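Local coordinates for penicillin-binding protein (Bacillus halodurans, PDB 3TG9) that probably binds penicillin and related beta-lactams, as a member of the beta-lactamase and penicillin-binding protein family, at residues G282-Y287 with F302-N307; G56-T61 with D269-G274. All blocks are in the same frame, centred on the assembly; numbering follows the deposited sequence.

Contact 1. Residues G282-Y287 with F302-N307; sequences GAISKY and FYPTSN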
ATOM      1  N   GLY B 282     -47.085   2.551  -1.274  1.00 44.27           N
ATOM      2  CA  GLY B 282     -47.444   2.033   0.035  1.00 40.40           C
ATOM      3  C   GLY B 282     -46.977   0.619   0.350  1.00 40.39           C
ATOM      4  O   GLY B 282     -47.650  -0.110   1.076  1.00 38.67           O
ATOM      5  N   ALA B 283     -45.830   0.224  -0.195  1.00 39.27           N
ATOM      6  CA  ALA B 283     -45.226  -1.056   0.143  1.00 33.30           C
ATOM      7  C   ALA B 283     -43.699  -0.999  -0.014  1.00 34.18           C
ATOM      8  O   ALA B 283     -43.182  -0.415  -0.967  1.00 31.11           O
ATOM      9  CB  ALA B 283     -45.810  -2.156  -0.711  1.00 32.69           C
ATOM     10  N   ILE B 284     -42.989  -1.611   0.930  1.00 31.48           N
ATOM     11  CA  ILE B 284     -41.533  -1.658   0.895  1.00 32.49           C
ATOM     12  C   ILE B 284     -41.035  -2.723  -0.073  1.00 28.29           C
ATOM     13  O   ILE B 284     -41.298  -3.906   0.109  1.00 32.76           O
ATOM     14  CB  ILE B 284     -40.943  -1.912   2.296  1.00 29.03           C
ATOM     15  CG1 ILE B 284     -41.142  -0.673   3.174  1.00 29.21           C
ATOM     16  CG2 ILE B 284     -39.469  -2.260   2.186  1.00 31.00           C
ATOM     17  CD1 ILE B 284     -40.914  -0.915   4.648  1.00 29.24           C
ATOM     18  N   SER B 285     -40.312  -2.300  -1.103  1.00 28.78           N
ATOM     19  CA  SER B 285     -39.821  -3.232  -2.110  1.00 31.94           C
ATOM     20  C   SER B 285     -38.435  -3.795  -1.776  1.00 32.36           C
ATOM     21  O   SER B 285     -38.112  -4.929  -2.142  1.00 30.15           O
ATOM     22  CB  SER B 285     -39.806  -2.567  -3.481  1.00 35.06           C
ATOM     23  OG  SER B 285     -39.219  -1.283  -3.405  1.00 37.41           O
ATOM     24  N   LYS B 286     -37.613  -3.015  -1.081  1.00 31.87           N
ATOM     25  CA  LYS B 286     -36.305  -3.530  -0.676  1.00 33.52           C
ATOM     26  C   LYS B 286     -35.632  -2.760   0.441  1.00 32.01           C
ATOM     27  O   LYS B 286     -35.869  -1.567   0.636  1.00 29.48           O
ATOM     28  CB  LYS B 286     -35.349  -3.657  -1.867  1.00 28.54           C
ATOM     29  CG  LYS B 286     -34.826  -2.351  -2.425  1.00 29.69           C
ATOM     30  CD  LYS B 286     -33.624  -2.604  -3.329  1.00 30.68           C
ATOM     31  CE  LYS B 286     -33.408  -1.452  -4.288  1.00 36.01           C
ATOM     32  NZ  LYS B 286     -32.263  -1.675  -5.213  1.00 35.10           N
ATOM     33  N   TYR B 287     -34.826  -3.486   1.200  1.00 24.19           N
ATOM     34  CA  TYR B 287     -33.877  -2.877   2.105  1.00 33.56           C
ATOM     35  C   TYR B 287     -32.528  -3.031   1.421  1.00 28.27           C
ATOM     36  O   TYR B 287     -32.216  -4.099   0.895  1.00 28.15           O
ATOM     37  CB  TYR B 287     -33.884  -3.603   3.441  1.00 31.27           C
ATOM     38  CG  TYR B 287     -35.250  -3.676   4.073  1.00 33.36           C
ATOM     39  CD1 TYR B 287     -35.768  -2.596   4.774  1.00 29.44           C
ATOM     40  CD2 TYR B 287     -36.023  -4.828   3.971  1.00 34.33           C
ATOM     41  CE1 TYR B 287     -37.011  -2.663   5.367  1.00 31.19           C
ATOM     42  CE2 TYR B 287     -37.274  -4.901   4.551  1.00 38.56           C
ATOM     43  CZ  TYR B 287     -37.764  -3.813   5.247  1.00 35.35           C
ATOM     44  OH  TYR B 287     -39.012  -3.879   5.830  1.00 35.55           O
ATOM     45  N   PHE B 302     -32.161  -6.860   0.263  1.00 29.37           N
ATOM     46  CA  PHE B 302     -33.087  -7.921   0.617  1.00 30.30           C
ATOM     47  C   PHE B 302     -34.481  -7.507   0.148  1.00 36.78           C
ATOM     48  O   PHE B 302     -34.978  -6.440   0.508  1.00 29.91           O
ATOM     49  CB  PHE B 302     -33.087  -8.147   2.124  1.00 30.82           C
ATOM     50  CG  PHE B 302     -34.043  -9.213   2.576  1.00 34.80           C
ATOM     51  CD1 PHE B 302     -35.326  -8.886   2.976  1.00 36.24           C
ATOM     52  CD2 PHE B 302     -33.656 -10.545   2.605  1.00 34.60           C
ATOM     53  CE1 PHE B 302     -36.212  -9.873   3.394  1.00 39.85           C
ATOM     54  CE2 PHE B 302     -34.537 -11.536   3.024  1.00 38.40           C
ATOM     55  CZ  PHE B 302     -35.813 -11.201   3.414  1.00 38.63           C
ATOM     56  N   TYR B 303     -35.100  -8.350  -0.667  1.00 34.76           N
ATOM     57  CA  TYR B 303     -36.406  -8.055  -1.222  1.00 36.44           C
ATOM     58  C   TYR B 303     -37.484  -8.835  -0.473  1.00 35.64           C
ATOM     59  O   TYR B 303     -37.668 -10.020  -0.716  1.00 36.43           O
ATOM     60  CB  TYR B 303     -36.420  -8.392  -2.712  1.00 36.82           C
ATOM     61  CG  TYR B 303     -35.298  -7.726  -3.479  1.00 36.42           C
ATOM     62  CD1 TYR B 303     -35.491  -6.519  -4.129  1.00 36.43           C
ATOM     63  CD2 TYR B 303     -34.040  -8.303  -3.545  1.00 41.52           C
ATOM     64  CE1 TYR B 303     -34.465  -5.908  -4.833  1.00 37.27           C
ATOM     65  CE2 TYR B 303     -33.005  -7.692  -4.241  1.00 37.98           C
ATOM     66  CZ  TYR B 303     -33.226  -6.500  -4.884  1.00 38.37           C
ATOM     67  OH  TYR B 303     -32.193  -5.895  -5.573  1.00 43.47           O
ATOM     68  N   PRO B 304     -38.192  -8.158   0.448  1.00 37.08           N
ATOM     69  CA  PRO B 304     -39.197  -8.748   1.350  1.00 40.73           C
ATOM     70  C   PRO B 304     -40.277  -9.542   0.611  1.00 41.35           C
ATOM     71  O   PRO B 304     -40.800 -10.527   1.135  1.00 43.46           O
ATOM     72  CB  PRO B 304     -39.835  -7.523   2.022  1.00 40.63           C
ATOM     73  CG  PRO B 304     -38.837  -6.422   1.874  1.00 36.23           C
ATOM     74  CD  PRO B 304     -38.115  -6.691   0.583  1.00 35.37           C
ATOM     75  N   THR B 305     -40.604  -9.113  -0.600  1.00 38.63           N
ATOM     76  CA  THR B 305     -41.657  -9.759  -1.376  1.00 47.10           C
ATOM     77  C   THR B 305     -41.294 -11.196  -1.724  1.00 51.89           C
ATOM     78  O   THR B 305     -42.043 -12.133  -1.431  1.00 52.29           O
ATOM     79  CB  THR B 305     -41.935  -8.988  -2.677  1.00 45.61           C
ATOM     80  OG1 THR B 305     -42.772  -7.859  -2.392  1.00 46.07           O
ATOM     81  CG2 THR B 305     -42.606  -9.889  -3.705  1.00 49.33           C
ATOM     82  N   SER B 306     -40.136 -11.362  -2.351  1.00 44.85           N
ATOM     83  CA  SER B 306     -39.726 -12.662  -2.845  1.00 44.18           C
ATOM     84  C   SER B 306     -38.767 -13.320  -1.872  1.00 45.20           C
ATOM     85  O   SER B 306     -38.261 -14.411  -2.131  1.00 47.06           O
ATOM     86  CB  SER B 306     -39.075 -12.504  -4.217  1.00 44.37           C
ATOM     87  OG  SER B 306     -38.408 -11.252  -4.310  1.00 46.87           O
ATOM     88  N   ASN B 307     -38.545 -12.666  -0.735  1.00 43.46           N
ATOM     89  CA  ASN B 307     -37.451 -13.040   0.151  1.00 46.01           C
ATOM     90  C   ASN B 307     -36.161 -13.213  -0.639  1.00 40.47           C
ATOM     91  O   ASN B 307     -35.402 -14.144  -0.409  1.00 40.93           O
ATOM     92  CB  ASN B 307     -37.780 -14.306   0.943  1.00 49.53           C
ATOM     93  CG  ASN B 307     -38.394 -14.000   2.295  1.00 56.43           C
ATOM     94  OD1 ASN B 307     -38.280 -14.786   3.235  1.00 61.51           O
ATOM     95  ND2 ASN B 307     -39.044 -12.842   2.401  1.00 49.17           N
TER
HETATM   96  O   HOH W   1     -39.564  -7.115  -2.711  1.00 38.36           O
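The open end of a beta hairpin, where Tyr287 pairs with Phe302, lies at one end of two interior, neighbouring strands of the large antiparallel sheet of the beta-lactamase fold, with strand 284-293 running beside strand 296-303. Tyr287 and Phe302 form a hydrogen-bonded antiparallel pair: Tyr287 N donates a hydrogen bond to Phe302 O (3.0 Å), and Phe302 N donates one to Tyr287 O (2.8 Å). Beyond this pair the strands part. Ser285 and Lys286 together face Lys278 of the neighbouring strand 276-279, a classic beta bulge, while the second strand ends at Tyr303, and Pro304, which has no N-H to offer, follows.

The two faces carry different layers. On one, Tyr287 meets the edge of the Phe302 ring through CD2, and Trp241 and Met245 of helix 234-245 pack against both residues. Ile284 CG2 lies over a face of the Tyr287 ring, near its rim, and Tyr287 CE2 reaches Pro304 CG at 3.5 Å. On the other, Lys286 and Tyr303 run side by side toward helix 320-330. Lys286 CG sits between its own N and carbonyl carbon (chi1 72°), and the extended chain beyond brings CD to 3.7 Å from Tyr303 CE1; both polar ends meet Glu328 OE1, Lys286 NZ by a salt bridge and Tyr303 OH by a hydrogen bond. Where direct pairing has ended, a water donates to Ser285 O at 2.7 Å and accepts from Thr305 N at 3.1 Å.

Contact 2. Residues G56-T61 with D269-G274; sequences GCKLFT and DYYGYG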
ATOM      1  N   GLY B  56     -21.144   0.159   2.659  1.00 27.92           N
ATOM      2  CA  GLY B  56     -22.033  -0.971   2.854  1.00 24.60           C
ATOM      3  C   GLY B  56     -22.116  -1.397   4.310  1.00 27.96           C
ATOM      4  O   GLY B  56     -23.163  -1.854   4.769  1.00 27.40           O
ATOM      5  N   CYS B  57     -21.014  -1.246   5.043  1.00 26.92           N
ATOM      6  CA  CYS B  57     -20.916  -1.794   6.396  1.00 26.85           C
ATOM      7  C   CYS B  57     -21.386  -0.840   7.499  1.00 30.58           C
ATOM      8  O   CYS B  57     -21.246  -1.145   8.689  1.00 30.18           O
ATOM      9  CB  CYS B  57     -19.489  -2.280   6.687  1.00 27.52           C
ATOM     10  SG  CYS B  57     -18.260  -0.981   6.689  1.00 29.54           S
ATOM     11  N   LYS B  58     -21.920   0.316   7.112  1.00 29.75           N
ATOM     12  CA  LYS B  58     -22.624   1.173   8.064  1.00 30.79           C
ATOM     13  C   LYS B  58     -23.762   0.391   8.711  1.00 30.88           C
ATOM     14  O   LYS B  58     -24.132   0.658   9.852  1.00 34.13           O
ATOM     15  CB  LYS B  58     -23.183   2.425   7.388  1.00 28.80           C
ATOM     16  CG  LYS B  58     -22.161   3.517   7.144  1.00 32.60           C
ATOM     17  CD  LYS B  58     -22.836   4.855   6.837  1.00 29.56           C
ATOM     18  CE  LYS B  58     -21.807   5.970   6.829  1.00 29.88           C
ATOM     19  NZ  LYS B  58     -20.902   5.857   5.661  1.00 28.03           N
ATOM     20  N   LEU B  59     -24.307  -0.575   7.972  1.00 29.27           N
ATOM     21  CA  LEU B  59     -25.345  -1.471   8.484  1.00 27.48           C
ATOM     22  C   LEU B  59     -24.873  -2.284   9.693  1.00 30.50           C
ATOM     23  O   LEU B  59     -25.642  -2.491  10.639  1.00 27.91           O
ATOM     24  CB  LEU B  59     -25.832  -2.423   7.386  1.00 23.45           C
ATOM     25  CG  LEU B  59     -26.850  -3.497   7.803  1.00 26.32           C
ATOM     26  CD1 LEU B  59     -28.065  -2.883   8.479  1.00 26.94           C
ATOM     27  CD2 LEU B  59     -27.278  -4.297   6.597  1.00 27.22           C
ATOM     28  N   PHE B  60     -23.623  -2.757   9.648  1.00 28.78           N
ATOM     29  CA  PHE B  60     -23.061  -3.546  10.742  1.00 29.23           C
ATOM     30  C   PHE B  60     -22.916  -2.657  11.968  1.00 29.93           C
ATOM     31  O   PHE B  60     -23.054  -3.114  13.100  1.00 29.52           O
ATOM     32  CB  PHE B  60     -21.673  -4.129  10.397  1.00 28.67           C
ATOM     33  CG  PHE B  60     -21.591  -4.806   9.047  1.00 29.02           C
ATOM     34  CD1 PHE B  60     -22.733  -5.139   8.335  1.00 27.37           C
ATOM     35  CD2 PHE B  60     -20.352  -5.126   8.500  1.00 29.24           C
ATOM     36  CE1 PHE B  60     -22.642  -5.759   7.094  1.00 23.08           C
ATOM     37  CE2 PHE B  60     -20.254  -5.746   7.263  1.00 28.23           C
ATOM     38  CZ  PHE B  60     -21.408  -6.058   6.559  1.00 31.89           C
ATOM     39  N   THR B  61     -22.611  -1.384  11.737  1.00 28.55           N
ATOM     40  CA  THR B  61     -22.504  -0.428  12.831  1.00 28.62           C
ATOM     41  C   THR B  61     -23.869  -0.237  13.483  1.00 32.33           C
ATOM     42  O   THR B  61     -23.982  -0.214  14.706  1.00 37.90           O
ATOM     43  CB  THR B  61     -21.966   0.926  12.345  1.00 27.60           C
ATOM     44  OG1 THR B  61     -20.722   0.723  11.669  1.00 31.67           O
ATOM     45  CG2 THR B  61     -21.755   1.872  13.511  1.00 26.33           C
ATOM     46  N   ASP B 269     -37.119   6.934  -1.578  1.00 31.99           N
ATOM     47  CA  ASP B 269     -36.040   6.627  -0.667  1.00 35.65           C
ATOM     48  C   ASP B 269     -36.291   7.087   0.761  1.00 33.48           C
ATOM     49  O   ASP B 269     -36.553   8.264   1.024  1.00 33.60           O
ATOM     50  CB  ASP B 269     -34.725   7.211  -1.191  1.00 36.99           C
ATOM     51  CG  ASP B 269     -34.369   6.674  -2.554  1.00 39.94           C
ATOM     52  OD1 ASP B 269     -34.406   5.435  -2.728  1.00 40.02           O
ATOM     53  OD2 ASP B 269     -34.070   7.482  -3.455  1.00 44.46           O
ATOM     54  N   TYR B 270     -36.181   6.131   1.674  1.00 30.42           N
ATOM     55  CA  TYR B 270     -36.233   6.382   3.100  1.00 32.07           C
ATOM     56  C   TYR B 270     -34.975   5.788   3.717  1.00 30.77           C
ATOM     57  O   TYR B 270     -34.296   4.992   3.081  1.00 28.93           O
ATOM     58  CB  TYR B 270     -37.476   5.726   3.694  1.00 32.53           C
ATOM     59  CG  TYR B 270     -38.760   6.260   3.096  1.00 36.73           C
ATOM     60  CD1 TYR B 270     -39.128   5.933   1.798  1.00 35.43           C
ATOM     61  CD2 TYR B 270     -39.593   7.104   3.824  1.00 40.46           C
ATOM     62  CE1 TYR B 270     -40.292   6.430   1.236  1.00 41.77           C
ATOM     63  CE2 TYR B 270     -40.773   7.604   3.273  1.00 43.18           C
ATOM     64  CZ  TYR B 270     -41.112   7.261   1.978  1.00 42.74           C
ATOM     65  OH  TYR B 270     -42.261   7.751   1.410  1.00 42.93           O
ATOM     66  N   TYR B 271     -34.660   6.182   4.945  1.00 30.68           N
ATOM     67  CA  TYR B 271     -33.525   5.608   5.661  1.00 32.52           C
ATOM     68  C   TYR B 271     -34.012   5.051   6.989  1.00 35.76           C
ATOM     69  O   TYR B 271     -34.872   5.648   7.639  1.00 35.50           O
ATOM     70  CB  TYR B 271     -32.444   6.666   5.896  1.00 33.61           C
ATOM     71  CG  TYR B 271     -31.035   6.117   6.079  1.00 31.74           C
ATOM     72  CD1 TYR B 271     -30.430   6.095   7.331  1.00 27.07           C
ATOM     73  CD2 TYR B 271     -30.313   5.635   4.996  1.00 28.51           C
ATOM     74  CE1 TYR B 271     -29.151   5.610   7.498  1.00 33.06           C
ATOM     75  CE2 TYR B 271     -29.030   5.148   5.152  1.00 29.75           C
ATOM     76  CZ  TYR B 271     -28.455   5.130   6.408  1.00 31.88           C
ATOM     77  OH  TYR B 271     -27.174   4.641   6.570  1.00 36.97           O
ATOM     78  N   GLY B 272     -33.488   3.894   7.376  1.00 31.33           N
ATOM     79  CA  GLY B 272     -33.819   3.308   8.660  1.00 32.81           C
ATOM     80  C   GLY B 272     -32.707   3.612   9.642  1.00 31.39           C
ATOM     81  O   GLY B 272     -32.257   4.746   9.742  1.00 29.27           O
ATOM     82  N   TYR B 273     -32.280   2.594  10.376  1.00 30.84           N
ATOM     83  CA  TYR B 273     -31.057   2.676  11.153  1.00 33.18           C
ATOM     84  C   TYR B 273     -29.911   2.043  10.365  1.00 32.04           C
ATOM     85  O   TYR B 273     -29.739   0.825  10.378  1.00 32.28           O
ATOM     86  CB  TYR B 273     -31.224   1.961  12.490  1.00 35.16           C
ATOM     87  CG  TYR B 273     -32.008   2.724  13.535  1.00 36.02           C
ATOM     88  CD1 TYR B 273     -32.215   4.094  13.419  1.00 38.48           C
ATOM     89  CD2 TYR B 273     -32.508   2.077  14.658  1.00 36.73           C
ATOM     90  CE1 TYR B 273     -32.917   4.795  14.386  1.00 39.52           C
ATOM     91  CE2 TYR B 273     -33.207   2.764  15.628  1.00 39.01           C
ATOM     92  CZ  TYR B 273     -33.409   4.122  15.490  1.00 39.38           C
ATOM     93  OH  TYR B 273     -34.108   4.801  16.462  1.00 37.53           O
ATOM     94  N   GLY B 274     -29.145   2.867   9.661  1.00 29.97           N
ATOM     95  CA  GLY B 274     -27.971   2.391   8.951  1.00 31.35           C
ATOM     96  C   GLY B 274     -28.284   1.559   7.725  1.00 32.05           C
ATOM     97  O   GLY B 274     -27.436   0.796   7.249  1.00 27.56           O
TER
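At the start of helix 58-70, which carries the lysine of a probable SxxK motif, Lys58 and Leu59 pack against the loop leading from strand 269-271 toward strand 276-279. The contact is small, fully buried and made largely by backbone. Gly274 O points at the first turn of the helix and comes within 3.3 Å of Leu59 CA, a CA-H...O contact with an angle of 123° at the hydrogen. Leu59 N is also near this oxygen, yet its angle is too poor for a hydrogen bond. Leu59 CB adds a contact of 3.6 Å to Gly274 O. With CG anti to the backbone N (chi1 176°), the leucine carries CD1 to 3.9 Å from the same oxygen, while its side chain also packs on Leu240 and Trp241 of helix 234-245.

Gly274, with a positive phi of 72°, presents its backbone to the helix with no side chain between them.

In serine penicillin-binding proteins and class C beta-lactamases, the SxxK lysine lies beside the nucleophilic serine and a second motif, Ser-x-Asn or Tyr-x-Asn. Here Ser55 and Lys58 would form the first and Tyr152 and Asn154 the second, and Lys58 NZ is indeed hydrogen-bonded to Tyr152 OH, Asn154 OD1 and Asp227 O. The lysine starts toward the 269-274 segment before its end turns off to these partners, and its aliphatic part passes Tyr271, with CD 4.4 Å from OH. That ring meets Trp276 edge-to-face.

How the contacts relate
Contacts 1 and 2 both reach the same antiparallel sheet, one at the open end of an interior hairpin, the other where a loop after strand 269-271 meets the helix of the presumed SxxK lysine. Their centres are 16 Å apart and their nearest atoms about 7 Å, without touching. Contact 1 joins neighbouring strands, 15 residues apart at the closest ends; contact 2 brings together segments 208 residues apart. Helix 234-245 bridges them, since Trp241 packs on Tyr287 and Phe302 of contact 1 and on Leu59 of contact 2. Lys278 makes a second connection: its backbone bonds to Ser285 and Lys286, and its NZ forms a salt bridge with Asp269 OD1.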